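Local coordinates for protein putative glucoamylase (Bacteroides uniformis, PDB 4GL3) that is a putative glucoamylase of the six-hairpin glycosidase clan, so it probably hydrolyses glycosidic bonds in a carbohydrate, at residues Glu17-Val22 / Asn390-Leu395; Ser96-Trp101 / Trp176-Asn181; Asn165-Gly170 / Asn182-Asn187. All blocks are in the same frame, centred on the assembly; numbering follows the deposited sequence. Where two conformers were deposited one is given.

Interaction 1: Glu17-Val22 / Asn390-Leu395; sequences ELMTLV and NYRTGL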
# COMPACT_ATOMS: atom_id res chain seq x y z
N GLU A 17 17.18 13.08 10.74
CA GLU A 17 16.80 12.62 12.08
C GLU A 17 15.29 12.40 12.27
O GLU A 17 14.85 11.41 12.87
CB GLU A 17 17.30 13.61 13.14
CG GLU A 17 18.80 13.57 13.29
CD GLU A 17 19.35 14.70 14.15
OE1 GLU A 17 18.68 15.75 14.34
OE2 GLU A 17 20.49 14.54 14.61
N LEU A 18 14.51 13.34 11.75
CA LEU A 18 13.07 13.28 11.80
C LEU A 18 12.58 12.08 11.02
O LEU A 18 11.74 11.33 11.53
CB LEU A 18 12.45 14.58 11.25
CG LEU A 18 10.93 14.70 11.33
CD1 LEU A 18 10.48 14.53 12.79
CD2 LEU A 18 10.48 16.03 10.71
N MSE A 19 13.10 11.88 9.80
CA MSE A 19 12.67 10.75 8.98
C MSE A 19 12.97 9.44 9.66
O MSE A 19 12.12 8.57 9.69
CB MSE A 19 13.31 10.77 7.60
CG MSE A 19 12.71 11.85 6.70
SE MSE A 19 13.30 11.76 4.84
CE MSE A 19 15.07 12.53 5.07
N THR A 20 14.17 9.33 10.22
CA THR A 20 14.61 8.13 10.89
C THR A 20 13.75 7.86 12.12
O THR A 20 13.33 6.73 12.32
CB THR A 20 16.08 8.21 11.29
OG1 THR A 20 16.86 8.33 10.09
CG2 THR A 20 16.52 6.96 12.12
N LEU A 21 13.46 8.89 12.91
CA LEU A 21 12.56 8.70 14.06
C LEU A 21 11.17 8.24 13.61
O LEU A 21 10.60 7.31 14.20
CB LEU A 21 12.47 9.96 14.93
CG LEU A 21 11.55 9.87 16.16
CD1 LEU A 21 12.09 8.83 17.13
CD2 LEU A 21 11.43 11.23 16.87
N VAL A 22 10.63 8.84 12.56
CA VAL A 22 9.29 8.46 12.09
C VAL A 22 9.29 6.97 11.64
O VAL A 22 8.41 6.18 12.01
CB VAL A 22 8.79 9.42 10.99
CG1 VAL A 22 7.53 8.89 10.28
CG2 VAL A 22 8.56 10.79 11.62
N ASN A 390 11.87 4.61 0.15
CA ASN A 390 11.99 4.79 -1.28
C ASN A 390 12.52 6.19 -1.65
O ASN A 390 13.39 6.30 -2.50
CB ASN A 390 10.67 4.52 -2.00
CG ASN A 390 10.41 3.04 -2.20
OD1 ASN A 390 11.38 2.27 -2.28
ND2 ASN A 390 9.11 2.63 -2.28
N TYR A 391 12.00 7.22 -1.00
CA TYR A 391 12.57 8.58 -1.17
C TYR A 391 14.04 8.63 -0.79
O TYR A 391 14.82 9.22 -1.50
CB TYR A 391 11.81 9.60 -0.32
CG TYR A 391 12.50 10.94 -0.18
CD1 TYR A 391 12.71 11.75 -1.29
CD2 TYR A 391 12.98 11.38 1.06
CE1 TYR A 391 13.33 12.97 -1.19
CE2 TYR A 391 13.60 12.62 1.17
CZ TYR A 391 13.76 13.39 0.03
OH TYR A 391 14.38 14.59 0.10
N ARG A 392 14.44 8.03 0.33
CA ARG A 392 15.83 8.19 0.76
C ARG A 392 16.86 7.33 -0.02
O ARG A 392 17.94 7.75 -0.21
CB ARG A 392 15.97 7.89 2.26
CG ARG A 392 15.07 8.71 3.19
CD ARG A 392 15.16 8.23 4.64
NE ARG A 392 16.32 8.80 5.30
CZ ARG A 392 16.61 8.64 6.59
NH1 ARG A 392 15.87 7.85 7.40
NH2 ARG A 392 17.66 9.26 7.07
N THR A 393 16.52 6.10 -0.40
CA THR A 393 17.46 5.18 -1.05
C THR A 393 16.86 4.36 -2.23
O THR A 393 17.58 3.63 -2.89
CB THR A 393 17.99 4.14 -0.04
OG1 THR A 393 16.89 3.35 0.45
CG2 THR A 393 18.78 4.80 1.14
N GLY A 394 15.56 4.46 -2.49
CA GLY A 394 14.91 3.63 -3.50
C GLY A 394 14.95 2.13 -3.20
O GLY A 394 14.73 1.33 -4.10
N LEU A 395 15.18 1.76 -1.93
CA LEU A 395 15.38 0.38 -1.49
C LEU A 395 14.33 -0.60 -2.01
O LEU A 395 14.70 -1.61 -2.64
CB LEU A 395 15.39 0.28 0.05
CG LEU A 395 15.62 -1.13 0.61
CD1 LEU A 395 17.04 -1.65 0.27
CD2 LEU A 395 15.42 -1.14 2.13
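Arg392 reaches across to helix 15-27 and gives its NH1 to Thr20 OG1, a hydrogen bond of 2.9 Å with an angle of 155° at the hydrogen. The hydroxyl sits at the edge of the guanidinium, close to its plane. More ties hold this head group: NH2 makes a salt bridge to Asp16 and NH1 also bonds Gln23 OE1, so Asp16, Thr20 and Gln23, all on helix 15-27, grip the guanidinium and limit its rotation. Thr20 OG1 is bonded to the carbonyl of Asp16 as well.

The apolar half belongs to the selenomethionine Met19. Its CB lies over one guanidinium face, 3.8 Å above the plane and toward the rim, while its chain and that of Arg392 run past each other in opposite senses, SE standing 3.9 Å from Arg392 CG. A bend at the last torsion (chi3 -77°) turns CE back toward Arg392 NE, 3.9 Å away. SE also meets the edge of the Tyr391 ring, 3.8 Å from CE2, its line to the centroid 84° off the normal. This Met-aromatic contact joins helix 15-27 to the C-terminal end of helix 378-393, consistent with the helix-on-helix packing of the (alpha/alpha)6 toroid of six-hairpin glycosidases.

Interaction 2: Ser96-Trp101 / Trp176-Asn181; sequences SYHGMW and WHWSPN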
# COMPACT_ATOMS: atom_id res chain seq x y z
N SER A 96 -6.68 -20.55 2.18
CA SER A 96 -6.42 -19.95 0.90
C SER A 96 -7.38 -20.51 -0.16
O SER A 96 -7.94 -21.60 0.00
CB SER A 96 -4.96 -20.17 0.44
OG SER A 96 -4.59 -21.53 0.27
N TYR A 97 -7.54 -19.75 -1.24
CA TYR A 97 -8.51 -20.02 -2.28
C TYR A 97 -7.86 -19.70 -3.62
O TYR A 97 -7.59 -18.57 -3.89
CB TYR A 97 -9.83 -19.23 -2.08
CG TYR A 97 -10.27 -19.22 -0.63
CD1 TYR A 97 -9.76 -18.25 0.26
CD2 TYR A 97 -11.18 -20.16 -0.14
CE1 TYR A 97 -10.14 -18.24 1.60
CE2 TYR A 97 -11.57 -20.17 1.21
CZ TYR A 97 -11.06 -19.19 2.07
OH TYR A 97 -11.36 -19.21 3.40
N HIS A 98 -7.58 -20.73 -4.41
CA HIS A 98 -6.94 -20.58 -5.72
C HIS A 98 -5.61 -19.79 -5.60
O HIS A 98 -5.29 -18.97 -6.43
CB HIS A 98 -7.89 -19.97 -6.73
CG HIS A 98 -8.99 -20.92 -7.16
ND1 HIS A 98 -8.85 -21.79 -8.22
CD2 HIS A 98 -10.27 -21.09 -6.71
CE1 HIS A 98 -9.97 -22.50 -8.36
NE2 HIS A 98 -10.84 -22.09 -7.45
N GLY A 99 -4.88 -20.09 -4.53
CA GLY A 99 -3.61 -19.46 -4.20
C GLY A 99 -3.69 -18.11 -3.50
O GLY A 99 -2.64 -17.54 -3.16
N MSE A 100 -4.89 -17.58 -3.32
CA MSE A 100 -5.06 -16.25 -2.76
C MSE A 100 -5.52 -16.39 -1.32
O MSE A 100 -6.13 -17.41 -0.95
CB MSE A 100 -6.06 -15.43 -3.54
CG MSE A 100 -5.84 -15.38 -5.05
SE MSE A 100 -4.16 -14.43 -5.44
CE MSE A 100 -4.26 -14.58 -7.36
N TRP A 101 -5.27 -15.35 -0.53
CA TRP A 101 -5.82 -15.26 0.83
C TRP A 101 -7.00 -14.31 0.89
O TRP A 101 -7.21 -13.48 -0.02
CB TRP A 101 -4.71 -14.80 1.81
CG TRP A 101 -3.45 -15.65 1.73
CD1 TRP A 101 -3.24 -16.84 2.32
CD2 TRP A 101 -2.25 -15.35 0.98
NE1 TRP A 101 -1.95 -17.30 2.04
CE2 TRP A 101 -1.34 -16.40 1.20
CE3 TRP A 101 -1.85 -14.29 0.17
CZ2 TRP A 101 -0.11 -16.42 0.62
CZ3 TRP A 101 -0.61 -14.32 -0.42
CH2 TRP A 101 0.26 -15.36 -0.17
N TRP A 176 -12.36 -8.75 -8.08
CA TRP A 176 -11.74 -8.46 -6.79
C TRP A 176 -11.80 -9.69 -5.84
O TRP A 176 -10.83 -9.93 -5.14
CB TRP A 176 -12.40 -7.23 -6.15
CG TRP A 176 -11.70 -6.55 -5.00
CD1 TRP A 176 -11.25 -7.10 -3.80
CD2 TRP A 176 -11.41 -5.16 -4.91
NE1 TRP A 176 -10.70 -6.14 -3.01
CE2 TRP A 176 -10.77 -4.94 -3.67
CE3 TRP A 176 -11.64 -4.09 -5.75
CZ2 TRP A 176 -10.32 -3.68 -3.27
CZ3 TRP A 176 -11.21 -2.81 -5.35
CH2 TRP A 176 -10.55 -2.62 -4.12
N HIS A 177 -12.90 -10.44 -5.85
CA HIS A 177 -13.19 -11.46 -4.87
C HIS A 177 -13.63 -12.77 -5.56
O HIS A 177 -14.09 -12.80 -6.73
CB HIS A 177 -14.32 -11.07 -3.93
CG HIS A 177 -14.30 -9.65 -3.45
ND1 HIS A 177 -14.89 -8.63 -4.17
CD2 HIS A 177 -13.86 -9.11 -2.28
CE1 HIS A 177 -14.77 -7.50 -3.46
NE2 HIS A 177 -14.14 -7.77 -2.32
N TRP A 178 -13.48 -13.85 -4.80
CA TRP A 178 -14.16 -15.13 -5.06
C TRP A 178 -14.34 -15.88 -3.75
O TRP A 178 -13.46 -15.84 -2.86
CB TRP A 178 -13.40 -16.03 -6.03
CG TRP A 178 -14.09 -17.31 -6.26
CD1 TRP A 178 -15.09 -17.54 -7.17
CD2 TRP A 178 -13.89 -18.57 -5.57
NE1 TRP A 178 -15.52 -18.82 -7.08
CE2 TRP A 178 -14.78 -19.49 -6.13
CE3 TRP A 178 -13.03 -18.99 -4.56
CZ2 TRP A 178 -14.88 -20.85 -5.68
CZ3 TRP A 178 -13.11 -20.34 -4.11
CH2 TRP A 178 -14.07 -21.24 -4.67
N SER A 179 -15.49 -16.55 -3.63
CA SER A 179 -15.86 -17.24 -2.42
C SER A 179 -16.36 -18.67 -2.66
O SER A 179 -17.09 -18.91 -3.61
CB SER A 179 -16.99 -16.47 -1.71
OG SER A 179 -17.55 -17.26 -0.67
N PRO A 180 -15.95 -19.62 -1.81
CA PRO A 180 -16.49 -20.96 -1.91
C PRO A 180 -17.96 -21.02 -1.59
O PRO A 180 -18.64 -21.95 -2.04
CB PRO A 180 -15.67 -21.75 -0.88
CG PRO A 180 -15.17 -20.73 0.10
CD PRO A 180 -14.98 -19.48 -0.72
N ASN A 181 -18.46 -20.04 -0.84
CA ASN A 181 -19.86 -20.04 -0.37
C ASN A 181 -20.77 -19.13 -1.22
O ASN A 181 -21.96 -19.35 -1.29
CB ASN A 181 -19.95 -19.59 1.11
CG ASN A 181 -19.16 -20.49 2.03
OD1 ASN A 181 -18.35 -20.01 2.82
ND2 ASN A 181 -19.34 -21.75 1.89
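A type I' turn from Tyr97 to Met100 presents two aromatic side chains to strand 177-178 and the loop that follows it. The indole of Trp178 takes both. His98 comes in over one face with CD2 leading, 3.9 Å from Trp178 CZ3, and the imidazole plane stands at 89° to the indole, a T-shaped pair in which His98 supplies the edge. Tyr97 uses its CB instead, set at the indole's rim 4.0 Å from Trp178 CZ3. A chi1 of 179° stretches the Trp178 side chain away from its backbone N, bringing the six-membered ring under His98 CD2 and beside Tyr97 CB.

The turn, closed by backbone bonds between Tyr97 and Met100, lies between helix 75-90 and strand 104-106; strand 177-178 pairs antiparallel with strand 122-123. The ring of Tyr97 passes across Pro180 at about a right angle, CE2 lying 3.8 Å from Pro180 CG. Pro180 N lies over the opposite indole face, toward its rim. Polar ends are held elsewhere: Tyr97 OH by Thr112 OG1, His98 ND1 by Glu163 OE1, which probably helps hold the imidazole in place. Ser179 OG accepts from Asn181 N at 2.9 Å, an ST turn just past the strand.

Interaction 3: Asn165-Gly170 / Asn182-Asn187; sequences NFFTQG and NGWAMN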
# COMPACT_ATOMS: atom_id res chain seq x y z
N ASN A 165 -5.30 -15.68 -13.36
CA ASN A 165 -6.23 -15.75 -14.48
C ASN A 165 -7.58 -16.36 -14.13
O ASN A 165 -8.56 -16.07 -14.81
CB ASN A 165 -5.66 -16.45 -15.72
CG ASN A 165 -6.47 -16.13 -16.96
OD1 ASN A 165 -6.64 -14.97 -17.30
ND2 ASN A 165 -6.96 -17.18 -17.65
N PHE A 166 -7.64 -17.16 -13.05
CA PHE A 166 -8.93 -17.65 -12.55
C PHE A 166 -9.90 -16.48 -12.28
O PHE A 166 -11.09 -16.62 -12.49
CB PHE A 166 -8.70 -18.46 -11.27
CG PHE A 166 -9.96 -18.94 -10.60
CD1 PHE A 166 -10.68 -20.03 -11.13
CD2 PHE A 166 -10.48 -18.26 -9.52
CE1 PHE A 166 -11.83 -20.47 -10.51
CE2 PHE A 166 -11.66 -18.69 -8.92
CZ PHE A 166 -12.29 -19.80 -9.41
N PHE A 167 -9.36 -15.35 -11.81
CA PHE A 167 -10.16 -14.22 -11.40
C PHE A 167 -10.66 -13.35 -12.53
O PHE A 167 -11.36 -12.33 -12.29
CB PHE A 167 -9.43 -13.42 -10.28
CG PHE A 167 -9.26 -14.22 -9.04
CD1 PHE A 167 -8.20 -15.11 -8.89
CD2 PHE A 167 -10.23 -14.19 -8.05
CE1 PHE A 167 -8.11 -15.92 -7.76
CE2 PHE A 167 -10.10 -14.93 -6.92
CZ PHE A 167 -9.04 -15.80 -6.77
N THR A 168 -10.34 -13.73 -13.76
CA THR A 168 -10.94 -13.12 -14.90
C THR A 168 -12.33 -13.70 -15.28
O THR A 168 -13.05 -13.10 -16.12
CB THR A 168 -10.07 -13.19 -16.17
OG1 THR A 168 -9.95 -14.53 -16.62
CG2 THR A 168 -8.70 -12.55 -15.96
N GLN A 169 -12.71 -14.87 -14.73
CA GLN A 169 -13.87 -15.64 -15.24
C GLN A 169 -13.83 -15.81 -16.77
O GLN A 169 -14.86 -15.91 -17.40
CB GLN A 169 -15.20 -14.92 -14.89
CG GLN A 169 -15.36 -14.60 -13.39
CD GLN A 169 -16.78 -14.18 -13.03
OE1 GLN A 169 -17.72 -14.93 -13.25
NE2 GLN A 169 -16.94 -12.98 -12.50
N GLY A 170 -12.65 -15.84 -17.38
CA GLY A 170 -12.53 -15.98 -18.83
C GLY A 170 -12.92 -14.70 -19.59
O GLY A 170 -13.05 -14.75 -20.80
N ASN A 182 -20.19 -18.12 -1.86
CA ASN A 182 -20.97 -17.12 -2.61
C ASN A 182 -20.49 -16.94 -4.04
O ASN A 182 -20.95 -16.04 -4.74
CB ASN A 182 -20.83 -15.79 -1.84
CG ASN A 182 -21.39 -15.89 -0.45
OD1 ASN A 182 -22.59 -16.10 -0.26
ND2 ASN A 182 -20.53 -15.80 0.54
N GLY A 183 -19.54 -17.78 -4.47
CA GLY A 183 -19.02 -17.73 -5.82
C GLY A 183 -18.60 -16.32 -6.21
O GLY A 183 -17.83 -15.68 -5.50
N TRP A 184 -19.14 -15.84 -7.33
CA TRP A 184 -18.84 -14.51 -7.88
C TRP A 184 -19.82 -13.44 -7.46
O TRP A 184 -19.90 -12.36 -8.11
CB TRP A 184 -18.80 -14.60 -9.43
CG TRP A 184 -17.79 -15.63 -9.92
CD1 TRP A 184 -18.06 -16.88 -10.41
CD2 TRP A 184 -16.38 -15.50 -9.92
NE1 TRP A 184 -16.89 -17.54 -10.70
CE2 TRP A 184 -15.84 -16.72 -10.41
CE3 TRP A 184 -15.50 -14.49 -9.53
CZ2 TRP A 184 -14.48 -16.94 -10.56
CZ3 TRP A 184 -14.16 -14.70 -9.68
CH2 TRP A 184 -13.65 -15.93 -10.17
N ALA A 185 -20.59 -13.66 -6.39
CA ALA A 185 -21.66 -12.72 -6.02
C ALA A 185 -21.15 -11.29 -5.68
O ALA A 185 -21.89 -10.35 -5.83
CB ALA A 185 -22.48 -13.25 -4.85
N MSE A 186 -19.94 -11.11 -5.21
CA MSE A 186 -19.41 -9.77 -4.89
C MSE A 186 -19.35 -8.97 -6.22
O MSE A 186 -19.58 -7.76 -6.25
CB MSE A 186 -18.03 -9.82 -4.19
CG MSE A 186 -18.01 -10.24 -2.68
SE MSE A 186 -19.08 -9.06 -1.54
CE MSE A 186 -17.70 -7.57 -1.53
N ASN A 187 -19.05 -9.66 -7.31
CA ASN A 187 -19.20 -9.09 -8.65
C ASN A 187 -18.58 -7.67 -8.77
O ASN A 187 -19.21 -6.77 -9.31
CB ASN A 187 -20.70 -9.05 -9.06
CG ASN A 187 -20.87 -8.74 -10.53
OD1 ASN A 187 -20.00 -9.08 -11.32
ND2 ASN A 187 -21.94 -8.08 -10.89
O HOH W 1 -19.52 -11.78 -12.00
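The indole of Trp184 carries the side-chain amide of Gln169 flat on one face, the two planes only 5° apart. Gln169 CD stands 3.4 Å from Trp184 CD2, with OE1 over the pyrrole side near CG and CD1 and NE2 over the benzo side near CE3. One carbon back, Gln169 CG is centred above the six-membered ring, 3.5 Å from its centroid and 5° off the normal, a CH-pi contact. The two side chains run antiparallel alongside each other, and because the Gln169 chain is extended beyond CG, methylene and amide alike stay over the indole. At the far end of the benzo ring, Trp184 CH2 reaches Phe166 CE2 at 3.6 Å. The two rings are tilted 37° from each other, their centroids 5.3 Å apart, and the Phe166 carbonyl oxygen is 3.5 Å from the same CH2. Phe167 approaches Trp184 CZ3 more distantly through CD2.

These residues join the 3-10 turn after helix 146-161 to the pair of beta turns after strand 177-178, the type II' turn from Asn182 and the type I turn from Trp184, which overlap at Trp184 and Ala185. Trp178 of that strand meets Trp184 obliquely and Phe166 edge-to-face, extending the aromatic cluster.

The amide of Gln169 is also held at its nitrogen: NE2 donates to a water at 2.9 Å, which donates in turn to Asn187 OD1 at 2.8 Å. Behind Gln169, Thr168 OG1 donates to Asn165 O; it also accepts from Gly170 N, which makes an ST turn at the end of the 3-10 segment.

Overall arrangement
Interactions 2 and 3 lie on the same side of the chain's centre, their own centres about 9 Å apart, and share one aromatic cluster, in which His98 stacks on Phe166. Their segments alternate along the sequence, and the chain runs from strand 177-178 in interaction 2 straight into 182-187 in interaction 3. Interaction 1 is on the opposite side of the chain's centre, about 36 and 40 Å away between centres, and the loop it closes encloses both others. It pairs two helices and is partly buried, as is interaction 3, whereas interaction 2 is at the surface. Only interaction 1 has a direct hydrogen bond between its segments; interaction 3 substitutes a water bridge, and interaction 2 relies on rings and proline.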